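PDB 6OBV: fluvirucin B1 DH domain from module 1 from Actinomadura vulgaris, which probably catalyses the dehydration of a beta-hydroxyacyl intermediate to its alpha,beta-unsaturated form during the first extension cycle of fluvirucin B1 polyketide assembly. Local coordinates for residues D127-V132 with A148-A153; C95-E100 with A153-P158; A251-E256 with I292-S297; G51-G56 with Q116-V121. All coordinates share one frame; numbering follows the deposited sequence.

Contact 1 of 4, residues D127-V132 with A148-A153; sequences DGRREV and AGTLTA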
loop_
_atom_site.group_PDB
_atom_site.type_symbol
_atom_site.label_atom_id
_atom_site.label_comp_id
_atom_site.label_asym_id
_atom_site.label_seq_id
_atom_site.Cartn_x
_atom_site.Cartn_y
_atom_site.Cartn_z
ATOM N N ASP A 127 -6.122 6.656 23.473
ATOM C CA ASP A 127 -7.576 6.604 23.546
ATOM C C ASP A 127 -8.174 5.410 22.808
ATOM O O ASP A 127 -9.370 5.146 22.963
ATOM C CB ASP A 127 -8.185 7.904 22.986
ATOM C CG ASP A 127 -7.508 8.371 21.691
ATOM O OD1 ASP A 127 -7.082 7.515 20.887
ATOM O OD2 ASP A 127 -7.411 9.595 21.453
ATOM N N GLY A 128 -7.388 4.674 22.023
ATOM C CA GLY A 128 -7.977 3.671 21.156
ATOM C C GLY A 128 -8.682 4.229 19.936
ATOM O O GLY A 128 -9.418 3.493 19.268
ATOM N N ARG A 129 -8.474 5.508 19.631
ATOM C CA ARG A 129 -9.080 6.183 18.497
ATOM C C ARG A 129 -8.060 6.302 17.371
ATOM O O ARG A 129 -6.867 6.501 17.617
ATOM C CB ARG A 129 -9.612 7.564 18.916
ATOM C CG ARG A 129 -10.849 7.474 19.843
ATOM C CD ARG A 129 -11.169 8.764 20.614
ATOM N NE ARG A 129 -11.684 9.787 19.717
ATOM C CZ ARG A 129 -10.953 10.815 19.295
ATOM N NH1 ARG A 129 -9.697 10.938 19.716
ATOM N NH2 ARG A 129 -11.461 11.715 18.461
ATOM N N ARG A 130 -8.536 6.138 16.140
ATOM C CA ARG A 130 -7.709 6.177 14.937
ATOM C C ARG A 130 -8.216 7.262 13.999
ATOM O O ARG A 130 -9.432 7.474 13.878
ATOM C CB ARG A 130 -7.725 4.836 14.199
ATOM C CG ARG A 130 -7.145 3.674 14.973
ATOM C CD ARG A 130 -7.139 2.435 14.101
ATOM N NE ARG A 130 -6.667 1.218 14.773
ATOM C CZ ARG A 130 -5.442 0.724 14.634
ATOM N NH1 ARG A 130 -4.539 1.355 13.882
ATOM N NH2 ARG A 130 -5.116 -0.394 15.257
ATOM N N GLU A 131 -7.282 7.952 13.344
ATOM C CA GLU A 131 -7.632 8.923 12.321
ATOM C C GLU A 131 -7.739 8.200 10.986
ATOM O O GLU A 131 -6.978 7.268 10.708
ATOM C CB GLU A 131 -6.598 10.046 12.230
ATOM C CG GLU A 131 -6.720 11.098 13.294
ATOM C CD GLU A 131 -6.211 10.603 14.646
ATOM O OE1 GLU A 131 -5.006 10.261 14.756
ATOM O OE2 GLU A 131 -7.027 10.545 15.601
ATOM N N VAL A 132 -8.711 8.611 10.180
ATOM C CA VAL A 132 -8.954 8.006 8.880
ATOM C C VAL A 132 -9.088 9.137 7.880
ATOM O O VAL A 132 -9.504 10.246 8.231
ATOM C CB VAL A 132 -10.204 7.097 8.882
ATOM C CG1 VAL A 132 -11.455 7.903 9.161
ATOM C CG2 VAL A 132 -10.328 6.295 7.565
ATOM N N ALA A 148 -12.204 13.065 5.875
ATOM C CA ALA A 148 -11.292 12.876 6.991
ATOM C C ALA A 148 -12.125 12.745 8.245
ATOM O O ALA A 148 -13.132 13.445 8.400
ATOM C CB ALA A 148 -10.311 14.043 7.138
ATOM N N GLY A 149 -11.717 11.846 9.129
ATOM C CA GLY A 149 -12.420 11.751 10.391
ATOM C C GLY A 149 -11.745 10.879 11.419
ATOM O O GLY A 149 -10.513 10.840 11.488
ATOM N N THR A 150 -12.548 10.173 12.223
ATOM C CA THR A 150 -12.043 9.417 13.359
ATOM C C THR A 150 -12.846 8.140 13.543
ATOM O O THR A 150 -14.085 8.162 13.552
ATOM C CB THR A 150 -12.094 10.258 14.635
ATOM O OG1 THR A 150 -11.220 11.379 14.490
ATOM C CG2 THR A 150 -11.653 9.438 15.824
ATOM N N LEU A 151 -12.126 7.035 13.681
ATOM C CA LEU A 151 -12.682 5.743 14.036
ATOM C C LEU A 151 -12.423 5.458 15.507
ATOM O O LEU A 151 -11.402 5.870 16.063
ATOM C CB LEU A 151 -12.064 4.640 13.178
ATOM C CG LEU A 151 -12.305 4.796 11.676
ATOM C CD1 LEU A 151 -11.170 4.163 10.835
ATOM C CD2 LEU A 151 -13.668 4.198 11.316
ATOM N N THR A 152 -13.365 4.753 16.136
ATOM C CA THR A 152 -13.241 4.320 17.521
ATOM C C THR A 152 -13.741 2.884 17.612
ATOM O O THR A 152 -14.370 2.366 16.688
ATOM C CB THR A 152 -14.012 5.246 18.491
ATOM O OG1 THR A 152 -13.790 4.830 19.842
ATOM C CG2 THR A 152 -15.517 5.221 18.226
ATOM N N ALA A 153 -13.417 2.219 18.718
ATOM C CA ALA A 153 -14.019 0.924 18.997
ATOM C C ALA A 153 -15.252 1.042 19.878
ATOM O O ALA A 153 -15.996 0.063 20.011
ATOM C CB ALA A 153 -13.004 -0.007 19.653
#

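Contact 2 of 4, residues C95-E100 with A153-P158; sequences CPVLEE and ATSSTP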
loop_
_atom_site.group_PDB
_atom_site.type_symbol
_atom_site.label_atom_id
_atom_site.label_comp_id
_atom_site.label_asym_id
_atom_site.label_seq_id
_atom_site.Cartn_x
_atom_site.Cartn_y
_atom_site.Cartn_z
ATOM N N CYS A 95 -11.451 -1.279 14.494
ATOM C CA CYS A 95 -12.004 0.004 14.934
ATOM C C CYS A 95 -13.249 0.313 14.117
ATOM O O CYS A 95 -13.238 1.210 13.269
ATOM C CB CYS A 95 -10.983 1.129 14.768
ATOM S SG CYS A 95 -9.951 1.378 16.156
ATOM N N PRO A 96 -14.345 -0.412 14.348
ATOM C CA PRO A 96 -15.438 -0.405 13.362
ATOM C C PRO A 96 -16.301 0.846 13.361
ATOM O O PRO A 96 -16.966 1.091 12.347
ATOM C CB PRO A 96 -16.268 -1.642 13.752
ATOM C CG PRO A 96 -16.015 -1.795 15.231
ATOM C CD PRO A 96 -14.575 -1.379 15.438
ATOM N N VAL A 97 -16.292 1.640 14.441
ATOM C CA VAL A 97 -17.240 2.734 14.634
ATOM C C VAL A 97 -16.688 4.024 14.038
ATOM O O VAL A 97 -15.587 4.465 14.390
ATOM C CB VAL A 97 -17.563 2.910 16.125
ATOM C CG1 VAL A 97 -18.464 4.137 16.351
ATOM C CG2 VAL A 97 -18.230 1.634 16.655
ATOM N N LEU A 98 -17.468 4.643 13.154
ATOM C CA LEU A 98 -17.109 5.922 12.538
ATOM C C LEU A 98 -17.563 7.053 13.450
ATOM O O LEU A 98 -18.691 7.542 13.360
ATOM C CB LEU A 98 -17.746 6.043 11.164
ATOM C CG LEU A 98 -17.294 7.250 10.357
ATOM C CD1 LEU A 98 -15.782 7.319 10.363
ATOM C CD2 LEU A 98 -17.838 7.116 8.933
ATOM N N GLU A 99 -16.674 7.471 14.355
ATOM C CA GLU A 99 -17.037 8.499 15.325
ATOM C C GLU A 99 -17.374 9.819 14.634
ATOM O O GLU A 99 -18.319 10.510 15.015
ATOM C CB GLU A 99 -15.890 8.671 16.319
ATOM C CG GLU A 99 -15.973 9.865 17.248
ATOM C CD GLU A 99 -14.776 9.919 18.188
ATOM O OE1 GLU A 99 -14.727 9.110 19.135
ATOM O OE2 GLU A 99 -13.871 10.751 17.974
ATOM N N GLU A 100 -16.633 10.167 13.598
ATOM C CA GLU A 100 -16.820 11.433 12.908
ATOM C C GLU A 100 -16.250 11.281 11.501
ATOM O O GLU A 100 -15.220 10.631 11.319
ATOM C CB GLU A 100 -16.129 12.567 13.681
ATOM C CG GLU A 100 -16.504 13.969 13.258
ATOM C CD GLU A 100 -15.694 14.443 12.070
ATOM O OE1 GLU A 100 -16.229 15.237 11.258
ATOM O OE2 GLU A 100 -14.525 14.007 11.948
ATOM N N ALA A 153 -13.417 2.219 18.718
ATOM C CA ALA A 153 -14.019 0.924 18.997
ATOM C C ALA A 153 -15.252 1.042 19.878
ATOM O O ALA A 153 -15.996 0.063 20.011
ATOM C CB ALA A 153 -13.004 -0.007 19.653
ATOM N N THR A 154 -15.487 2.213 20.467
ATOM C CA THR A 154 -16.622 2.417 21.358
ATOM C C THR A 154 -17.930 2.295 20.584
ATOM O O THR A 154 -18.171 3.038 19.626
ATOM C CB THR A 154 -16.533 3.786 22.032
ATOM O OG1 THR A 154 -15.164 4.105 22.305
ATOM C CG2 THR A 154 -17.300 3.771 23.342
ATOM N N SER A 155 -18.777 1.358 21.001
ATOM C CA SER A 155 -20.100 1.182 20.429
ATOM C C SER A 155 -21.147 1.849 21.307
ATOM O O SER A 155 -21.005 1.928 22.531
ATOM C CB SER A 155 -20.436 -0.302 20.265
ATOM O OG SER A 155 -19.299 -1.036 19.850
ATOM N N SER A 156 -22.196 2.344 20.658
ATOM C CA SER A 156 -23.364 2.832 21.370
ATOM C C SER A 156 -24.263 1.667 21.753
ATOM O O SER A 156 -24.398 0.700 20.997
ATOM C CB SER A 156 -24.141 3.823 20.507
ATOM O OG SER A 156 -25.293 4.276 21.188
ATOM N N THR A 157 -24.861 1.758 22.938
ATOM C CA THR A 157 -25.899 0.809 23.316
ATOM C C THR A 157 -27.052 0.926 22.322
ATOM O O THR A 157 -27.527 2.041 22.061
ATOM C CB THR A 157 -26.384 1.074 24.742
ATOM O OG1 THR A 157 -26.397 2.487 24.987
ATOM C CG2 THR A 157 -25.472 0.394 25.761
ATOM N N PRO A 158 -27.515 -0.180 21.737
ATOM C CA PRO A 158 -28.419 -0.088 20.583
ATOM C C PRO A 158 -29.767 0.516 20.953
ATOM O O PRO A 158 -30.202 0.500 22.107
ATOM C CB PRO A 158 -28.575 -1.546 20.127
ATOM C CG PRO A 158 -27.461 -2.295 20.795
ATOM C CD PRO A 158 -27.195 -1.575 22.078
#

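Contact 3 of 4, residues A251-E256 with I292-S297; sequences AWNGVE and ITSLIS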
loop_
_atom_site.group_PDB
_atom_site.type_symbol
_atom_site.label_atom_id
_atom_site.label_comp_id
_atom_site.label_asym_id
_atom_site.label_seq_id
_atom_site.Cartn_x
_atom_site.Cartn_y
_atom_site.Cartn_z
ATOM N N ALA A 251 -21.215 16.222 7.118
ATOM C CA ALA A 251 -20.569 15.746 8.343
ATOM C C ALA A 251 -21.378 14.625 8.971
ATOM O O ALA A 251 -22.606 14.729 9.098
ATOM C CB ALA A 251 -20.387 16.879 9.356
ATOM N N TRP A 252 -20.684 13.562 9.378
ATOM C CA TRP A 252 -21.297 12.393 9.996
ATOM C C TRP A 252 -20.748 12.230 11.405
ATOM O O TRP A 252 -19.555 12.450 11.633
ATOM C CB TRP A 252 -21.003 11.131 9.185
ATOM C CG TRP A 252 -21.369 11.230 7.722
ATOM C CD1 TRP A 252 -20.718 11.943 6.755
ATOM C CD2 TRP A 252 -22.461 10.573 7.069
ATOM N NE1 TRP A 252 -21.350 11.781 5.539
ATOM C CE2 TRP A 252 -22.421 10.943 5.707
ATOM C CE3 TRP A 252 -23.473 9.708 7.506
ATOM C CZ2 TRP A 252 -23.345 10.472 4.778
ATOM C CZ3 TRP A 252 -24.397 9.249 6.582
ATOM C CH2 TRP A 252 -24.325 9.630 5.235
ATOM N N ASN A 253 -21.611 11.851 12.357
ATOM C CA ASN A 253 -21.151 11.469 13.688
ATOM C C ASN A 253 -21.858 10.213 14.149
ATOM O O ASN A 253 -23.061 10.056 13.935
ATOM C CB ASN A 253 -21.364 12.576 14.719
ATOM C CG ASN A 253 -20.655 13.856 14.325
ATOM O OD1 ASN A 253 -21.047 14.510 13.349
ATOM N ND2 ASN A 253 -19.584 14.208 15.054
ATOM N N GLY A 254 -21.097 9.330 14.783
ATOM C CA GLY A 254 -21.631 8.143 15.419
ATOM C C GLY A 254 -22.266 7.223 14.408
ATOM O O GLY A 254 -23.456 6.927 14.514
ATOM N N VAL A 255 -21.498 6.787 13.412
ATOM C CA VAL A 255 -21.984 5.869 12.385
ATOM C C VAL A 255 -21.550 4.470 12.786
ATOM O O VAL A 255 -20.354 4.161 12.823
ATOM C CB VAL A 255 -21.468 6.242 10.991
ATOM C CG1 VAL A 255 -22.003 5.254 9.946
ATOM C CG2 VAL A 255 -21.906 7.642 10.636
ATOM N N GLU A 256 -22.521 3.630 13.120
ATOM C CA GLU A 256 -22.280 2.227 13.407
ATOM C C GLU A 256 -22.999 1.374 12.381
ATOM O O GLU A 256 -24.215 1.502 12.190
ATOM C CB GLU A 256 -22.769 1.836 14.798
ATOM C CG GLU A 256 -21.726 1.943 15.868
ATOM C CD GLU A 256 -22.299 1.705 17.235
ATOM O OE1 GLU A 256 -22.916 2.643 17.785
ATOM O OE2 GLU A 256 -22.135 0.581 17.752
ATOM N N ILE A 292 -27.004 6.133 12.606
ATOM C CA ILE A 292 -26.264 7.372 12.385
ATOM C C ILE A 292 -26.738 8.364 13.436
ATOM O O ILE A 292 -27.912 8.763 13.440
ATOM C CB ILE A 292 -26.465 7.928 10.973
ATOM C CG1 ILE A 292 -25.839 6.992 9.937
ATOM C CG2 ILE A 292 -25.860 9.312 10.876
ATOM C CD1 ILE A 292 -26.748 6.707 8.765
ATOM N N THR A 293 -25.841 8.745 14.345
ATOM C CA THR A 293 -26.254 9.669 15.398
ATOM C C THR A 293 -26.537 11.056 14.838
ATOM O O THR A 293 -27.539 11.681 15.194
ATOM C CB THR A 293 -25.192 9.739 16.488
ATOM O OG1 THR A 293 -25.002 8.424 17.033
ATOM C CG2 THR A 293 -25.633 10.693 17.589
ATOM N N SER A 294 -25.690 11.549 13.945
ATOM C CA SER A 294 -25.910 12.883 13.409
ATOM C C SER A 294 -25.410 12.966 11.982
ATOM O O SER A 294 -24.280 12.555 11.687
ATOM C CB SER A 294 -25.206 13.929 14.259
ATOM O OG SER A 294 -25.374 15.199 13.689
ATOM N N LEU A 295 -26.237 13.528 11.106
ATOM C CA LEU A 295 -25.831 13.841 9.742
ATOM C C LEU A 295 -26.165 15.301 9.470
ATOM O O LEU A 295 -27.313 15.717 9.649
ATOM C CB LEU A 295 -26.523 12.926 8.721
ATOM C CG LEU A 295 -26.389 13.383 7.264
ATOM C CD1 LEU A 295 -24.925 13.383 6.817
ATOM C CD2 LEU A 295 -27.268 12.548 6.345
ATOM N N ILE A 296 -25.157 16.084 9.087
ATOM C CA ILE A 296 -25.352 17.457 8.631
ATOM C C ILE A 296 -25.185 17.479 7.120
ATOM O O ILE A 296 -24.206 16.931 6.590
ATOM C CB ILE A 296 -24.363 18.426 9.300
ATOM C CG1 ILE A 296 -24.661 18.554 10.787
ATOM C CG2 ILE A 296 -24.408 19.801 8.599
ATOM C CD1 ILE A 296 -23.450 18.932 11.616
ATOM N N SER A 297 -26.158 18.069 6.430
ATOM C CA SER A 297 -26.109 18.345 5.002
ATOM C C SER A 297 -25.775 19.820 4.776
ATOM O O SER A 297 -26.001 20.661 5.649
ATOM C CB SER A 297 -27.445 18.005 4.344
ATOM O OG SER A 297 -27.545 16.609 4.117
HETATM O O HOH W 1 -22.973 15.383 11.866
#

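Contact 4 of 4, residues G51-G56 with Q116-V121; sequences GMVLTG and QLQVAV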
loop_
_atom_site.group_PDB
_atom_site.type_symbol
_atom_site.label_atom_id
_atom_site.label_comp_id
_atom_site.label_asym_id
_atom_site.label_seq_id
_atom_site.Cartn_x
_atom_site.Cartn_y
_atom_site.Cartn_z
ATOM N N GLY A 51 0.338 3.316 10.477
ATOM C CA GLY A 51 -0.817 2.452 10.537
ATOM C C GLY A 51 -1.037 1.584 9.318
ATOM O O GLY A 51 -0.278 0.647 9.053
ATOM N N MET A 52 -2.091 1.882 8.570
ATOM C CA MET A 52 -2.523 1.040 7.469
ATOM C C MET A 52 -3.034 1.921 6.349
ATOM O O MET A 52 -3.560 3.012 6.593
ATOM C CB MET A 52 -3.637 0.089 7.909
ATOM C CG MET A 52 -4.108 -0.872 6.859
ATOM S SD MET A 52 -5.194 -2.094 7.608
ATOM C CE MET A 52 -4.046 -2.898 8.736
ATOM N N VAL A 53 -2.890 1.438 5.121
ATOM C CA VAL A 53 -3.524 2.059 3.968
ATOM C C VAL A 53 -4.202 0.944 3.188
ATOM O O VAL A 53 -3.624 -0.135 2.999
ATOM C CB VAL A 53 -2.522 2.854 3.106
ATOM C CG1 VAL A 53 -1.520 1.921 2.403
ATOM C CG2 VAL A 53 -3.250 3.720 2.103
ATOM N N LEU A 54 -5.468 1.160 2.839
ATOM C CA LEU A 54 -6.219 0.257 1.979
ATOM C C LEU A 54 -6.400 0.934 0.637
ATOM O O LEU A 54 -6.654 2.143 0.575
ATOM C CB LEU A 54 -7.590 -0.086 2.565
ATOM C CG LEU A 54 -7.587 -0.959 3.818
ATOM C CD1 LEU A 54 -7.222 -0.122 5.064
ATOM C CD2 LEU A 54 -8.950 -1.625 3.974
ATOM N N THR A 55 -6.269 0.154 -0.431
ATOM C CA THR A 55 -6.250 0.690 -1.779
ATOM C C THR A 55 -7.311 -0.003 -2.617
ATOM O O THR A 55 -7.632 -1.171 -2.390
ATOM C CB THR A 55 -4.897 0.482 -2.442
ATOM O OG1 THR A 55 -4.716 -0.932 -2.667
ATOM C CG2 THR A 55 -3.791 1.026 -1.552
ATOM N N GLY A 56 -7.833 0.722 -3.600
ATOM C CA GLY A 56 -8.783 0.131 -4.510
ATOM C C GLY A 56 -8.933 0.980 -5.745
ATOM O O GLY A 56 -8.175 1.927 -5.970
ATOM N N GLN A 116 -8.488 5.821 -8.691
ATOM C CA GLN A 116 -7.717 5.158 -7.647
ATOM C C GLN A 116 -8.168 5.653 -6.278
ATOM O O GLN A 116 -8.310 6.859 -6.068
ATOM C CB GLN A 116 -6.225 5.435 -7.829
ATOM C CG GLN A 116 -5.613 4.753 -9.022
ATOM C CD GLN A 116 -4.110 4.934 -9.052
ATOM O OE1 GLN A 116 -3.575 5.955 -8.571
ATOM N NE2 GLN A 116 -3.409 3.937 -9.596
ATOM N N LEU A 117 -8.400 4.726 -5.345
ATOM C CA LEU A 117 -8.853 5.063 -3.996
ATOM C C LEU A 117 -7.777 4.694 -2.990
ATOM O O LEU A 117 -7.123 3.662 -3.141
ATOM C CB LEU A 117 -10.136 4.311 -3.633
ATOM C CG LEU A 117 -11.407 4.552 -4.437
ATOM C CD1 LEU A 117 -12.566 3.733 -3.809
ATOM C CD2 LEU A 117 -11.734 6.032 -4.454
ATOM N N GLN A 118 -7.602 5.520 -1.956
ATOM C CA GLN A 118 -6.733 5.152 -0.840
ATOM C C GLN A 118 -7.370 5.595 0.464
ATOM O O GLN A 118 -7.728 6.767 0.612
ATOM C CB GLN A 118 -5.336 5.773 -0.948
ATOM C CG GLN A 118 -4.286 4.862 -1.514
ATOM C CD GLN A 118 -2.876 5.361 -1.248
ATOM O OE1 GLN A 118 -2.569 5.844 -0.159
ATOM N NE2 GLN A 118 -2.018 5.255 -2.248
ATOM N N VAL A 119 -7.481 4.664 1.407
ATOM C CA VAL A 119 -8.042 4.912 2.725
ATOM C C VAL A 119 -6.913 4.729 3.729
ATOM O O VAL A 119 -6.410 3.615 3.912
ATOM C CB VAL A 119 -9.220 3.976 3.042
ATOM C CG1 VAL A 119 -9.835 4.365 4.370
ATOM C CG2 VAL A 119 -10.281 4.004 1.923
ATOM N N ALA A 120 -6.493 5.814 4.367
ATOM C CA ALA A 120 -5.385 5.768 5.306
ATOM C C ALA A 120 -5.921 5.796 6.733
ATOM O O ALA A 120 -6.818 6.583 7.049
ATOM C CB ALA A 120 -4.432 6.938 5.066
ATOM N N VAL A 121 -5.379 4.920 7.581
ATOM C CA VAL A 121 -5.793 4.780 8.975
ATOM C C VAL A 121 -4.545 4.861 9.851
ATOM O O VAL A 121 -3.568 4.149 9.607
ATOM C CB VAL A 121 -6.536 3.450 9.211
ATOM C CG1 VAL A 121 -6.886 3.286 10.669
ATOM C CG2 VAL A 121 -7.794 3.378 8.349
#

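Contact 1 of 4, residues D127-V132 with A148-A153
Arg130 to Val132 runs antiparallel to Ala148 to Thr152, with the segment axes 4.5 Å apart at closest approach and 145° between their directions. Two hydrogen-bonded pairs, Arg130 with Leu151 and Val132 with Gly149, flank the non-hydrogen-bonded pair Glu131 with Thr150. The shortest link of the ladder is Leu151 N to Arg130 O at 2.7 Å; Val132 N reaches Gly149 O at a longer 3.2 Å and comes from above the carbonyl plane. On the buried face Val132 and Leu151 cross at about a right angle: the leucine sends CD1 against Val132 CB at 3.7 Å, while Val132 CG1 leans over the peptide of Gly149, which has no side chain of its own there. These strands form a beta hairpin of the double hotdog fold of polyketide synthase dehydratases, and Val132 also packs on Val119 and Val121 of the neighbouring strand 115-121. The other face is polar and partly open to solvent. Thr150 holds CG2 anti to its own N (chi1 -64° for OG1), which sets that methyl over one face of the Arg129 guanidinium, 3.5 Å from Arg129 NH2. The arginine chain bends at its third torsion, and its NH2 forms a salt bridge to Glu99. A second bridge, Arg129 NH1 to Asp127 OD2 at 3.2 Å, is less certain because Asp127 is poorly ordered; the same caution covers the Asx turn that Asp127 OD1 closes by accepting from Arg129 N at 2.7 Å. Arg130 leads its guanidinium away from the hairpin to the carbonyl of Thr122.

Contact 2 of 4, residues C95-E100 with A153-P158
Val97 and Thr154 make the closest approach here, and it is a van der Waals one. The valine side chain points at the loop 153-158, and with CG1 anti to its backbone N (chi1 175°) both methyls turn to the Thr154 carbonyl oxygen. Val97 CG2 lies 3.3 Å from Thr154 O and Val97 CG1 3.5 Å from it, so the oxygen sits against the fork of the valine. Val97 CG2 also brushes Ser155, 4.2 Å from its CA. Looser van der Waals contacts follow: Pro96 CD rests 4.3 Å from Ala153 CA, and Cys95 SG comes within 4.4 Å of Ala153 N.

No hydrogen bond joins the two segments directly. The polar links are internal to the loop or go to its neighbours. Ser155 OG turns back on Ala153 O at 3.5 Å, a weak bond, while Thr154 OG1 pairs with Thr152 OG1. Beyond Ser155 the loop leaves this contact, and Ser156 N bonds to Glu256 OE1.

In the fold, the loop departs from strand 144-152 over the start of strand 97-103, the strand between the 144-152 and 247-257 strands where the two hotdog halves probably meet. Backbone bonds tie Val97 to Thr152 and Leu98 to Val255.

Thr157 and Pro158, exposed and poorly ordered, lie beyond the contact. With a carbonyl laid on two methyls, and the polar bonds of the loop kept within it or given to other residues, the meeting with 95-100 depends on shape rather than on directed bonds.

Contact 3 of 4, residues A251-E256 with I292-S297
Leu295 and Trp252 form the apolar centre, a CH-pi contact in which Leu295 CD1 sits 3.7 Å from the centroid of the indole six-membered ring, only 12° off the ring normal. This is an antiparallel strand pair from the second hotdog half of the dehydratase, and Trp252 also touches Thr80 and Val83 of helix 79-92. At the ring edge, near its plane, Ile292 CD1 lies 4.1 Å from Trp252 CZ3; the same isoleucine runs alongside Val255, with Ile292 CG1 4.0 Å from Val255 CG2. Trp252, Leu295, Val255 and Ile292 thus gather on one face.

The strands are joined by two hydrogen-bonded pairs, Ala251 with Ile296 and Asn253 with Ser294. Each segment turns a corner, at Gly254 and at Thr293. Gly254 (phi 63°) and Val255 make a G1 bulge opposite Leu98, and Thr293 and Ser294 a classic bulge opposite Asn253. Gly254 O takes a bond from Thr293 N at 3.0 Å and a weak one from Thr293 OG1.

The reverse face is mixed: Ala251 and Ile296 are apolar, and Asn253 and Ser294 make its polar part. There a water lies 2.6 Å from Asn253 OD1 and 3.0 Å from Ser294 OG.

Contact 4 of 4, residues G51-G56 with Q116-V121
Gln118 lies across Val53 and beside Thr55 on one face of the strand pair. Its chain is extended beyond CG, which carries the amide obliquely past the valine: Gln118 OE1 stands 3.2 Å from Val53 CG2, a tight contact of oxygen on methyl, and Gln118 CG is 3.9 Å from the same methyl. It also runs side by side with Thr55, both pointing the same way, and the two meet at Gln118 CG and Thr55 CG2, 3.9 Å apart. The rotation of Thr55 (chi1 68°), with CG2 anti to the carbonyl carbon, gives that methyl to Gln118 and turns OG1 to the second subunit, where it bonds with Leu30 O and Gln32 NE2.

Gln118 serves the dimer too, its NE2 bonding to the carbonyl of Glu45 of the second subunit. The strands belong to the first hotdog half of the double hotdog fold, whose other face lies on helix 79-92: Leu117 packs on Leu85, and Val119 and Val121 on Ala89. Here Leu54 and Val119 stand next to each other, with Leu54 CB 4.4 Å from Val119 CB, and Gly56 faces Leu117 without adding a side chain. Met52 starts toward this face, but its end leads off from the partner strand toward Glu92 and Val93.

Between the two faces, three hydrogen-bonded pairs, Met52 with Val121, Leu54 with Val119 and Gly56 with Leu117, supply six backbone bonds. Two of the shortest, Leu54 N to Val119 O and Val119 N to Leu54 O, are each 2.8 Å, and the segment directions differ by 164°.

Overall arrangement
Contacts 3 and 4 are the buried ones, yet they lie in different hotdog halves, with centres about 22 Å apart; contacts 1 and 2 are only partly buried. Contact 1 adjoins contact 4 through the neighbouring strands 130-137 and 115-121, and it shares Ala153 with contact 2. Contact 2 in turn touches contact 3 between strands 97-103 and 247-257, which places it near the probable junction of the halves. Backbone ladders join 1, 3 and 4, interrupted by bulges in 3; apolar sides pack on helix 79-92 in 3 and 4 and on neighbouring strands in 1. Their other faces differ: charged at contact 1, hydrated at 3, subunit-bound at 4. Contact 2 alone lacks direct hydrogen bonds across its segments.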